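Local coordinates for protein 2-amino-4-hydroxy-6-hydroxymethyldihydropteridine pyrophosphokinase (Haemophilus influenzae, PDB 1CBK) that probably catalyses the transfer of pyrophosphate from ATP to 6-hydroxymethyl-7,8-dihydropterin, a step of folate biosynthesis, at residues V35-F40 and V55-K60; L46-Q51 and R85-G90; R76-Q81 and R92-D97. All blocks are in the same frame, centred on the assembly; numbering follows the deposited sequence.

Contact 1 of 3, residues V35-F40 and V55-K60; sequences VTTSSF and VNAVAK. With ROI (7,8-dihydro-7,7-dimethyl-6-hydroxypterin), chain D.
The aliphatic stem of Lys60 crosses Thr36 obliquely, its CB 3.9 Å from the methyl CG2 of Thr36. With CG of the lysine anti to the backbone N, chi1 177° sets CG alongside CB of Val35, and beyond it the chain runs on extended past CG2 of Thr36; a long methylene chain suits this partly exposed border because it packs along it. At the same residue the antiparallel pairing is broken by a classic beta bulge: Val35 and Thr36 both face Lys60, whose O takes a 2.8 Å bond from Val35 N and a weak one from Thr36 N. Lys60 N answers with an almost straight bond to Thr36 O.

Where strand pairing gives way, a serine takes over. Ser38 OG, placed between its own backbone N and carbonyl carbon (chi1 66°), accepts from Val58 N at 3.0 Å and donates to Ser39 O, so one small hydroxyl does the work of a missing carbonyl. The Phe40 ring lies obliquely against small Ala57 (Phe40 CD1 to Ala57 CB 3.8 Å), while Phe40 CB meets CG1 of Val55 at 3.9 Å.

Asn56 binds the pterin analogue through OD1 and ND2 and also meets Ser43 and Leu8. Helix 15-27 packs on Phe40 and Ala59, helix 122-131 on Ser38 and Val58, and strand 2-10 pairs along the other edge of 55-60.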
loop_
_atom_site.group_PDB
_atom_site.type_symbol
_atom_site.label_atom_id
_atom_site.label_comp_id
_atom_site.label_asym_id
_atom_site.label_seq_id
_atom_site.Cartn_x
_atom_site.Cartn_y
_atom_site.Cartn_z
ATOM N N VAL A 35 1.391 23.839 11.713
ATOM C CA VAL A 35 0.815 24.878 10.865
ATOM C C VAL A 35 -0.686 24.781 10.664
ATOM O O VAL A 35 -1.400 25.768 10.800
ATOM C CB VAL A 35 1.515 24.939 9.492
ATOM C CG1 VAL A 35 0.917 26.054 8.652
ATOM C CG2 VAL A 35 2.987 25.150 9.678
ATOM N N THR A 36 -1.161 23.606 10.276
ATOM C CA THR A 36 -2.582 23.424 10.039
ATOM C C THR A 36 -2.839 21.921 10.066
ATOM O O THR A 36 -1.901 21.130 9.969
ATOM C CB THR A 36 -3.000 24.058 8.660
ATOM O OG1 THR A 36 -4.429 24.062 8.530
ATOM C CG2 THR A 36 -2.394 23.296 7.499
ATOM N N THR A 37 -4.108 21.555 10.234
ATOM C CA THR A 37 -4.559 20.176 10.284
ATOM C C THR A 37 -5.820 20.111 9.419
ATOM O O THR A 37 -6.645 21.029 9.440
ATOM C CB THR A 37 -4.934 19.753 11.736
ATOM O OG1 THR A 37 -3.826 20.012 12.609
ATOM C CG2 THR A 37 -5.295 18.255 11.793
ATOM N N SER A 38 -5.943 19.047 8.642
ATOM C CA SER A 38 -7.101 18.848 7.799
ATOM C C SER A 38 -8.305 18.548 8.709
ATOM O O SER A 38 -8.159 18.475 9.934
ATOM C CB SER A 38 -6.865 17.608 6.940
ATOM O OG SER A 38 -6.802 16.448 7.774
ATOM N N SER A 39 -9.476 18.393 8.086
ATOM C CA SER A 39 -10.700 17.996 8.788
ATOM C C SER A 39 -10.469 16.534 9.209
ATOM O O SER A 39 -9.521 15.888 8.735
ATOM C CB SER A 39 -11.884 18.026 7.818
ATOM O OG SER A 39 -12.153 19.334 7.345
ATOM N N PHE A 40 -11.310 16.022 10.109
ATOM C CA PHE A 40 -11.221 14.638 10.571
ATOM C C PHE A 40 -12.214 13.871 9.681
ATOM O O PHE A 40 -13.366 14.307 9.499
ATOM C CB PHE A 40 -11.639 14.525 12.040
ATOM C CG PHE A 40 -10.587 14.968 13.035
ATOM C CD1 PHE A 40 -9.489 15.733 12.645
ATOM C CD2 PHE A 40 -10.715 14.632 14.387
ATOM C CE1 PHE A 40 -8.535 16.166 13.586
ATOM C CE2 PHE A 40 -9.773 15.061 15.343
ATOM C CZ PHE A 40 -8.683 15.828 14.941
ATOM N N VAL A 55 -10.857 7.135 12.196
ATOM C CA VAL A 55 -10.944 8.601 12.127
ATOM C C VAL A 55 -9.508 8.964 11.663
ATOM O O VAL A 55 -8.516 8.496 12.257
ATOM C CB VAL A 55 -11.338 9.287 13.458
ATOM C CG1 VAL A 55 -11.377 10.818 13.269
ATOM C CG2 VAL A 55 -12.725 8.823 13.889
ATOM N N ASN A 56 -9.428 9.690 10.544
ATOM C CA ASN A 56 -8.168 10.063 9.918
ATOM C C ASN A 56 -7.975 11.553 9.691
ATOM O O ASN A 56 -8.933 12.288 9.511
ATOM C CB ASN A 56 -8.044 9.373 8.545
ATOM C CG ASN A 56 -7.751 7.889 8.657
ATOM O OD1 ASN A 56 -8.622 7.059 8.422
ATOM N ND2 ASN A 56 -6.516 7.552 8.968
ATOM N N ALA A 57 -6.717 11.981 9.674
ATOM C CA ALA A 57 -6.388 13.375 9.430
ATOM C C ALA A 57 -4.936 13.428 8.991
ATOM O O ALA A 57 -4.216 12.419 9.035
ATOM C CB ALA A 57 -6.601 14.242 10.697
ATOM N N VAL A 58 -4.537 14.603 8.514
ATOM C CA VAL A 58 -3.163 14.866 8.069
ATOM C C VAL A 58 -2.834 16.237 8.642
ATOM O O VAL A 58 -3.645 17.167 8.534
ATOM C CB VAL A 58 -3.013 14.912 6.490
ATOM C CG1 VAL A 58 -1.565 15.289 6.102
ATOM C CG2 VAL A 58 -3.335 13.536 5.863
ATOM N N ALA A 59 -1.671 16.340 9.273
ATOM C CA ALA A 59 -1.203 17.592 9.863
ATOM C C ALA A 59 0.036 18.108 9.122
ATOM O O ALA A 59 0.869 17.321 8.648
ATOM C CB ALA A 59 -0.872 17.376 11.352
ATOM N N LYS A 60 0.149 19.425 9.021
ATOM C CA LYS A 60 1.285 20.052 8.359
ATOM C C LYS A 60 2.120 20.722 9.424
ATOM O O LYS A 60 1.582 21.484 10.248
ATOM C CB LYS A 60 0.791 21.106 7.364
ATOM C CG LYS A 60 1.892 21.906 6.649
ATOM C CD LYS A 60 1.268 23.010 5.760
ATOM C CE LYS A 60 2.333 23.852 5.099
ATOM N NZ LYS A 60 1.745 24.857 4.154
HETATM N N1 ROI D . -8.020 1.918 7.684
HETATM C C2 ROI D . -8.437 3.231 7.718
HETATM N N2 ROI D . -9.640 3.524 7.156
HETATM N N3 ROI D . -7.707 4.224 8.280
HETATM C C4 ROI D . -6.498 3.993 8.838
HETATM O O4 ROI D . -5.838 4.887 9.392
HETATM C C4A ROI D . -5.973 2.660 8.796
HETATM N N5 ROI D . -4.804 2.398 9.303
HETATM C C6 ROI D . -4.234 1.142 9.306
HETATM C C7 ROI D . -4.935 0.004 8.516
HETATM C C16 ROI D . -4.258 -0.195 7.105
HETATM C C15 ROI D . -4.955 -1.297 9.331
HETATM N N8 ROI D . -6.352 0.334 8.172
HETATM C C8A ROI D . -6.832 1.631 8.187
HETATM O O9 ROI D . -3.149 1.033 9.961
#

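Contact 2 of 3, residues L46-Q51 and R85-G90; sequences LGPQDQ and RLRRWG. With ROI (7,8-dihydro-7,7-dimethyl-6-hydroxypterin), chain D; SO4 (sulfate ion), chain C.
Two loops of the pterin pocket meet here, residues 46-51 leading from strand 32-43 and residues 85-90 leading toward strand 95-101, with Pro48 lodged against Trp89. CD of the proline lies 3.5 Å from CB of Trp89, the two side chains crossing at about a right angle; a rigid ring offers this apolar edge without a flexible chain. On the same loop Gln51 sends an extended side chain across, and its NE2 donates to Trp89 O at 3.0 Å in the carbonyl plane. The second bond of that amide, from NE2 to Pro48 O, lies on a lone pair and fixes the rotation of the group, while OE1 accepts from Tyr54.

The opposing loop folds as a type II beta turn from Arg87 to Gly90, closed by Gly90 N on Arg87 O. It presents Trp89 to the ligand: the indole edge meets methyl C16 of the pterin analogue, and Trp89 N donates to O3 of a sulfate at 2.6 Å. Across from it, Leu46 holds the ligand by its backbone, its N bonding N1 of the analogue and its O receiving N8.

Farther from the ligand, Arg87 reaches Asp50 with two nitrogens gripping one oxygen. NH2 comes to OD1 at 2.9 Å from above the carboxylate plane, and NH1 reaches OD1 at 3.2 Å on the syn side, the carboxylate and guanidinium planes standing 69° apart. Arg87 NE has a second acid in Glu91. Tyr116 of the second subunit meets the Trp89 ring edge-to-face.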
loop_
_atom_site.group_PDB
_atom_site.type_symbol
_atom_site.label_atom_id
_atom_site.label_comp_id
_atom_site.label_asym_id
_atom_site.label_seq_id
_atom_site.Cartn_x
_atom_site.Cartn_y
_atom_site.Cartn_z
ATOM N N LEU A 46 -9.415 -0.271 6.126
ATOM C CA LEU A 46 -8.640 -0.913 5.077
ATOM C C LEU A 46 -8.096 -2.132 5.851
ATOM O O LEU A 46 -7.268 -1.987 6.753
ATOM C CB LEU A 46 -7.471 -0.021 4.594
ATOM C CG LEU A 46 -6.462 -0.744 3.677
ATOM C CD1 LEU A 46 -7.181 -1.268 2.389
ATOM C CD2 LEU A 46 -5.307 0.196 3.333
ATOM N N GLY A 47 -8.604 -3.321 5.540
ATOM C CA GLY A 47 -8.170 -4.518 6.241
ATOM C C GLY A 47 -9.402 -5.312 6.629
ATOM O O GLY A 47 -10.429 -5.216 5.941
ATOM N N PRO A 48 -9.318 -6.170 7.668
ATOM C CA PRO A 48 -10.465 -6.969 8.123
ATOM C C PRO A 48 -11.630 -5.980 8.323
ATOM O O PRO A 48 -11.417 -4.855 8.798
ATOM C CB PRO A 48 -10.002 -7.505 9.475
ATOM C CG PRO A 48 -8.521 -7.582 9.344
ATOM C CD PRO A 48 -8.104 -6.444 8.465
ATOM N N GLN A 49 -12.843 -6.375 7.945
ATOM C CA GLN A 49 -13.988 -5.471 8.070
ATOM C C GLN A 49 -14.695 -5.486 9.408
ATOM O O GLN A 49 -15.524 -4.621 9.677
ATOM C CB GLN A 49 -14.972 -5.682 6.923
ATOM C CG GLN A 49 -14.405 -5.258 5.575
ATOM C CD GLN A 49 -14.026 -3.798 5.556
ATOM O OE1 GLN A 49 -14.887 -2.924 5.600
ATOM N NE2 GLN A 49 -12.731 -3.520 5.524
ATOM N N ASP A 50 -14.345 -6.459 10.245
ATOM C CA ASP A 50 -14.939 -6.580 11.575
ATOM C C ASP A 50 -14.214 -5.717 12.629
ATOM O O ASP A 50 -13.835 -6.201 13.707
ATOM C CB ASP A 50 -14.995 -8.063 12.012
ATOM C CG ASP A 50 -13.640 -8.745 12.013
ATOM O OD1 ASP A 50 -12.656 -8.172 11.495
ATOM O OD2 ASP A 50 -13.559 -9.881 12.537
ATOM N N GLN A 51 -13.983 -4.447 12.291
ATOM C CA GLN A 51 -13.320 -3.513 13.212
ATOM C C GLN A 51 -14.024 -2.181 13.033
ATOM O O GLN A 51 -14.720 -1.981 12.024
ATOM C CB GLN A 51 -11.816 -3.393 12.924
ATOM C CG GLN A 51 -11.460 -2.777 11.594
ATOM C CD GLN A 51 -9.951 -2.726 11.391
ATOM O OE1 GLN A 51 -9.217 -2.229 12.248
ATOM N NE2 GLN A 51 -9.484 -3.284 10.279
ATOM N N ARG A 85 -2.370 -1.955 19.735
ATOM C CA ARG A 85 -2.790 -2.512 18.446
ATOM C C ARG A 85 -3.254 -3.930 18.757
ATOM O O ARG A 85 -2.457 -4.733 19.255
ATOM C CB ARG A 85 -1.613 -2.590 17.469
ATOM C CG ARG A 85 -2.018 -2.851 16.012
ATOM C CD ARG A 85 -0.831 -3.290 15.183
ATOM N NE ARG A 85 -0.654 -4.739 15.272
ATOM C CZ ARG A 85 0.509 -5.367 15.129
ATOM N NH1 ARG A 85 1.616 -4.672 14.927
ATOM N NH2 ARG A 85 0.570 -6.690 15.216
ATOM N N LEU A 86 -4.498 -4.260 18.420
ATOM C CA LEU A 86 -5.056 -5.585 18.720
ATOM C C LEU A 86 -4.705 -6.753 17.787
ATOM O O LEU A 86 -4.833 -7.915 18.176
ATOM C CB LEU A 86 -6.572 -5.487 18.869
ATOM C CG LEU A 86 -7.091 -4.458 19.876
ATOM C CD1 LEU A 86 -8.600 -4.548 19.953
ATOM C CD2 LEU A 86 -6.464 -4.672 21.258
ATOM N N ARG A 87 -4.291 -6.449 16.558
ATOM C CA ARG A 87 -3.937 -7.476 15.548
ATOM C C ARG A 87 -3.389 -6.760 14.323
ATOM O O ARG A 87 -3.648 -5.575 14.148
ATOM C CB ARG A 87 -5.194 -8.277 15.137
ATOM C CG ARG A 87 -6.411 -7.394 14.884
ATOM C CD ARG A 87 -7.498 -8.148 14.158
ATOM N NE ARG A 87 -8.770 -7.434 14.206
ATOM C CZ ARG A 87 -9.836 -7.758 13.486
ATOM N NH1 ARG A 87 -9.807 -8.833 12.701
ATOM N NH2 ARG A 87 -10.935 -7.019 13.575
ATOM N N ARG A 88 -2.614 -7.455 13.493
ATOM C CA ARG A 88 -2.104 -6.841 12.258
ATOM C C ARG A 88 -3.316 -6.488 11.377
ATOM O O ARG A 88 -4.282 -7.240 11.302
ATOM C CB ARG A 88 -1.169 -7.761 11.480
ATOM C CG ARG A 88 -0.491 -7.012 10.332
ATOM C CD ARG A 88 0.275 -7.929 9.397
ATOM N NE ARG A 88 1.488 -8.476 10.000
ATOM C CZ ARG A 88 2.272 -9.391 9.427
ATOM N NH1 ARG A 88 1.974 -9.905 8.238
ATOM N NH2 ARG A 88 3.356 -9.806 10.060
ATOM N N TRP A 89 -3.255 -5.324 10.752
ATOM C CA TRP A 89 -4.327 -4.775 9.922
ATOM C C TRP A 89 -5.590 -4.501 10.709
ATOM O O TRP A 89 -6.604 -4.115 10.110
ATOM C CB TRP A 89 -4.677 -5.680 8.728
ATOM C CG TRP A 89 -3.553 -5.977 7.834
ATOM C CD1 TRP A 89 -2.905 -7.162 7.715
ATOM C CD2 TRP A 89 -2.959 -5.092 6.878
ATOM N NE1 TRP A 89 -1.944 -7.080 6.728
ATOM C CE2 TRP A 89 -1.958 -5.810 6.198
ATOM C CE3 TRP A 89 -3.187 -3.754 6.517
ATOM C CZ2 TRP A 89 -1.180 -5.257 5.180
ATOM C CZ3 TRP A 89 -2.408 -3.193 5.491
ATOM C CH2 TRP A 89 -1.420 -3.951 4.840
ATOM N N GLY A 90 -5.532 -4.643 12.032
ATOM C CA GLY A 90 -6.722 -4.411 12.841
ATOM C C GLY A 90 -6.703 -3.147 13.694
ATOM O O GLY A 90 -5.945 -2.206 13.429
HETATM N N1 ROI D . -8.020 1.918 7.684
HETATM C C2 ROI D . -8.437 3.231 7.718
HETATM N N2 ROI D . -9.640 3.524 7.156
HETATM N N3 ROI D . -7.707 4.224 8.280
HETATM C C4 ROI D . -6.498 3.993 8.838
HETATM O O4 ROI D . -5.838 4.887 9.392
HETATM C C4A ROI D . -5.973 2.660 8.796
HETATM N N5 ROI D . -4.804 2.398 9.303
HETATM C C6 ROI D . -4.234 1.142 9.306
HETATM C C7 ROI D . -4.935 0.004 8.516
HETATM C C16 ROI D . -4.258 -0.195 7.105
HETATM C C15 ROI D . -4.955 -1.297 9.331
HETATM N N8 ROI D . -6.352 0.334 8.172
HETATM C C8A ROI D . -6.832 1.631 8.187
HETATM O O9 ROI D . -3.149 1.033 9.961
HETATM S S SO4 C . -0.027 -3.197 11.210
HETATM O O1 SO4 C . 0.326 -3.335 9.677
HETATM O O2 SO4 C . 0.340 -1.696 11.738
HETATM O O3 SO4 C . -1.483 -3.480 11.304
HETATM O O4 SO4 C . 0.808 -4.246 12.114
#

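Contact 3 of 3, residues R76-Q81 and R92-D97; sequences RIENEQ and RTLDLD. With ROI (7,8-dihydro-7,7-dimethyl-6-hydroxypterin), chain D; SO4 (sulfate ion), chain C.
Glu78, the residue most covered by this contact, reaches from its helix to the edge of the sheet and accepts Leu96 N on OE2 at 3.0 Å, with an N-H...O angle of 158°. The amide meets that oxygen on the anti side, 27° out of the carboxylate plane. With CG anti to the carbonyl carbon (chi1 -68°) and the chain extended beyond it, the methylenes of Glu78 run past Leu96 in the opposite direction before the carboxylate arrives at the strand. Glutamate suits the place by joining an apolar stem to an acceptor for an edge-strand amide. Water 1 donates to the same OE2 and, weakly, to Asp95 OD1. Glu78 OE2 and Asp95 OD1 are 4.1 Å apart, and Arg83 forms a salt bridge with Asp95 OD1.

Here helix 67-80 packs beside the outermost strand, 95-101, of the antiparallel sheet of the HPPK fold; the short segments 76-80 and 95-97 run nearly antiparallel, their axes 9.0 Å apart. Leu94 and Leu96 both turn toward the helix. Leu96 puts CD1 3.9 Å from CG2 of Ile77, crossing it at about a right angle, and branched apolar chains fill this buried seam. Leu94, with CG anti to the backbone N, extends CD2 against the side chain of Gln81, just past the end of the helix. Ala22 of helix 15-27 also touches Leu94.

From the opposite side of the strand Asp95 faces the pocket: its OD2 takes Arg92 NH1 in a 2.9 Å salt bridge. Arg92 also donates to the sulfate through NH1 and NH2, and O9 of the pterin analogue lies over one face of its guanidinium.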
loop_
_atom_site.group_PDB
_atom_site.type_symbol
_atom_site.label_atom_id
_atom_site.label_comp_id
_atom_site.label_asym_id
_atom_site.label_seq_id
_atom_site.Cartn_x
_atom_site.Cartn_y
_atom_site.Cartn_z
ATOM N N ARG A 76 7.561 8.436 20.613
ATOM C CA ARG A 76 7.463 8.786 22.037
ATOM C C ARG A 76 6.030 9.210 22.347
ATOM O O ARG A 76 5.470 8.800 23.367
ATOM C CB ARG A 76 8.424 9.912 22.368
ATOM C CG ARG A 76 8.424 10.361 23.814
ATOM C CD ARG A 76 9.527 11.376 24.026
ATOM N NE ARG A 76 9.337 12.165 25.238
ATOM C CZ ARG A 76 9.066 13.472 25.252
ATOM N NH1 ARG A 76 8.948 14.142 24.112
ATOM N NH2 ARG A 76 8.915 14.113 26.409
ATOM N N ILE A 77 5.430 9.997 21.449
ATOM C CA ILE A 77 4.061 10.438 21.630
ATOM C C ILE A 77 3.122 9.229 21.625
ATOM O O ILE A 77 2.219 9.152 22.454
ATOM C CB ILE A 77 3.645 11.474 20.555
ATOM C CG1 ILE A 77 4.333 12.812 20.835
ATOM C CG2 ILE A 77 2.101 11.633 20.506
ATOM C CD1 ILE A 77 4.271 13.805 19.669
ATOM N N GLU A 78 3.312 8.296 20.692
ATOM C CA GLU A 78 2.470 7.090 20.637
ATOM C C GLU A 78 2.620 6.280 21.946
ATOM O O GLU A 78 1.632 5.811 22.521
ATOM C CB GLU A 78 2.868 6.200 19.446
ATOM C CG GLU A 78 2.579 6.777 18.067
ATOM C CD GLU A 78 3.029 5.848 16.944
ATOM O OE1 GLU A 78 4.092 5.221 17.054
ATOM O OE2 GLU A 78 2.313 5.751 15.940
ATOM N N ASN A 79 3.856 6.165 22.437
ATOM C CA ASN A 79 4.127 5.418 23.666
ATOM C C ASN A 79 3.498 6.057 24.908
ATOM O O ASN A 79 2.820 5.392 25.695
ATOM C CB ASN A 79 5.628 5.237 23.859
ATOM C CG ASN A 79 6.219 4.205 22.904
ATOM O OD1 ASN A 79 5.583 3.190 22.611
ATOM N ND2 ASN A 79 7.442 4.451 22.428
ATOM N N GLU A 80 3.673 7.365 25.047
ATOM C CA GLU A 80 3.131 8.092 26.192
ATOM C C GLU A 80 1.605 8.218 26.113
ATOM O O GLU A 80 0.938 8.476 27.122
ATOM C CB GLU A 80 3.831 9.454 26.324
ATOM C CG GLU A 80 5.364 9.321 26.493
ATOM C CD GLU A 80 6.059 10.622 26.878
ATOM O OE1 GLU A 80 5.463 11.696 26.708
ATOM O OE2 GLU A 80 7.217 10.569 27.350
ATOM N N GLN A 81 1.046 7.991 24.922
ATOM C CA GLN A 81 -0.395 8.038 24.744
ATOM C C GLN A 81 -0.955 6.612 24.896
ATOM O O GLN A 81 -2.140 6.353 24.670
ATOM C CB GLN A 81 -0.770 8.659 23.379
ATOM C CG GLN A 81 -2.221 9.111 23.339
ATOM C CD GLN A 81 -2.564 10.012 22.174
ATOM O OE1 GLN A 81 -3.552 9.786 21.470
ATOM N NE2 GLN A 81 -1.792 11.072 21.997
ATOM N N ARG A 92 -6.316 -0.176 16.439
ATOM C CA ARG A 92 -5.182 0.518 17.050
ATOM C C ARG A 92 -5.713 1.846 17.601
ATOM O O ARG A 92 -6.547 2.498 16.968
ATOM C CB ARG A 92 -4.096 0.796 16.007
ATOM C CG ARG A 92 -4.593 1.735 14.886
ATOM C CD ARG A 92 -3.933 1.446 13.573
ATOM N NE ARG A 92 -4.099 0.044 13.228
ATOM C CZ ARG A 92 -3.093 -0.742 12.871
ATOM N NH1 ARG A 92 -1.859 -0.239 12.771
ATOM N NH2 ARG A 92 -3.323 -2.017 12.585
ATOM N N THR A 93 -5.226 2.247 18.766
ATOM C CA THR A 93 -5.652 3.502 19.370
ATOM C C THR A 93 -5.070 4.718 18.638
ATOM O O THR A 93 -5.669 5.788 18.652
ATOM C CB THR A 93 -5.261 3.558 20.855
ATOM O OG1 THR A 93 -3.855 3.341 20.969
ATOM C CG2 THR A 93 -6.002 2.469 21.673
ATOM N N LEU A 94 -3.908 4.555 18.003
ATOM C CA LEU A 94 -3.257 5.655 17.287
ATOM C C LEU A 94 -2.054 5.230 16.447
ATOM O O LEU A 94 -1.245 4.409 16.873
ATOM C CB LEU A 94 -2.760 6.726 18.295
ATOM C CG LEU A 94 -2.009 7.957 17.744
ATOM C CD1 LEU A 94 -3.015 8.942 17.145
ATOM C CD2 LEU A 94 -1.216 8.622 18.857
ATOM N N ASP A 95 -1.945 5.817 15.262
ATOM C CA ASP A 95 -0.808 5.614 14.366
ATOM C C ASP A 95 -0.442 7.008 13.838
ATOM O O ASP A 95 -1.322 7.736 13.395
ATOM C CB ASP A 95 -1.169 4.724 13.158
ATOM C CG ASP A 95 -0.723 3.286 13.321
ATOM O OD1 ASP A 95 -0.147 2.940 14.362
ATOM O OD2 ASP A 95 -0.956 2.487 12.395
ATOM N N LEU A 96 0.833 7.376 13.962
ATOM C CA LEU A 96 1.373 8.649 13.468
ATOM C C LEU A 96 2.384 8.225 12.410
ATOM O O LEU A 96 3.250 7.410 12.697
ATOM C CB LEU A 96 2.095 9.421 14.585
ATOM C CG LEU A 96 1.200 9.833 15.760
ATOM C CD1 LEU A 96 2.003 10.659 16.763
ATOM C CD2 LEU A 96 0.005 10.621 15.235
ATOM N N ASP A 97 2.268 8.746 11.191
ATOM C CA ASP A 97 3.187 8.364 10.109
ATOM C C ASP A 97 3.739 9.591 9.351
ATOM O O ASP A 97 2.977 10.475 8.985
ATOM C CB ASP A 97 2.464 7.472 9.081
ATOM C CG ASP A 97 2.145 6.087 9.616
ATOM O OD1 ASP A 97 3.080 5.382 10.055
ATOM O OD2 ASP A 97 0.959 5.693 9.575
HETATM N N1 ROI D . -8.020 1.918 7.684
HETATM C C2 ROI D . -8.437 3.231 7.718
HETATM N N2 ROI D . -9.640 3.524 7.156
HETATM N N3 ROI D . -7.707 4.224 8.280
HETATM C C4 ROI D . -6.498 3.993 8.838
HETATM O O4 ROI D . -5.838 4.887 9.392
HETATM C C4A ROI D . -5.973 2.660 8.796
HETATM N N5 ROI D . -4.804 2.398 9.303
HETATM C C6 ROI D . -4.234 1.142 9.306
HETATM C C7 ROI D . -4.935 0.004 8.516
HETATM C C16 ROI D . -4.258 -0.195 7.105
HETATM C C15 ROI D . -4.955 -1.297 9.331
HETATM N N8 ROI D . -6.352 0.334 8.172
HETATM C C8A ROI D . -6.832 1.631 8.187
HETATM O O9 ROI D . -3.149 1.033 9.961
HETATM S S SO4 C . -0.027 -3.197 11.210
HETATM O O1 SO4 C . 0.326 -3.335 9.677
HETATM O O2 SO4 C . 0.340 -1.696 11.738
HETATM O O3 SO4 C . -1.483 -3.480 11.304
HETATM O O4 SO4 C . 0.808 -4.246 12.114
HETATM O O HOH W 1 2.573 3.868 13.860
HETATM O O HOH W 2 5.525 6.597 14.633
HETATM O O HOH W 3 -3.294 5.680 22.223
#

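Overall arrangement
From the N terminus, strand 32-43 opens contact 1, and the chain leaves it through the loop that supplies residues 46-51 of contact 2 before strand 54-63 returns to close the hairpin. Contact 1 and contact 2 therefore cross. Helix 67-80 then opens contact 3; residues 85-90 close contact 2 inside the connection from helix to strand, so contacts 2 and 3 cross as well, and strand 95-101 closes the last. Contacts 1 and 3 lie in series, about 15 Å apart between centres, and both reach the same sheet. All three touch the pterin analogue; contacts 2 and 3 also share the sulfate and meet where Arg85 packs on Arg92.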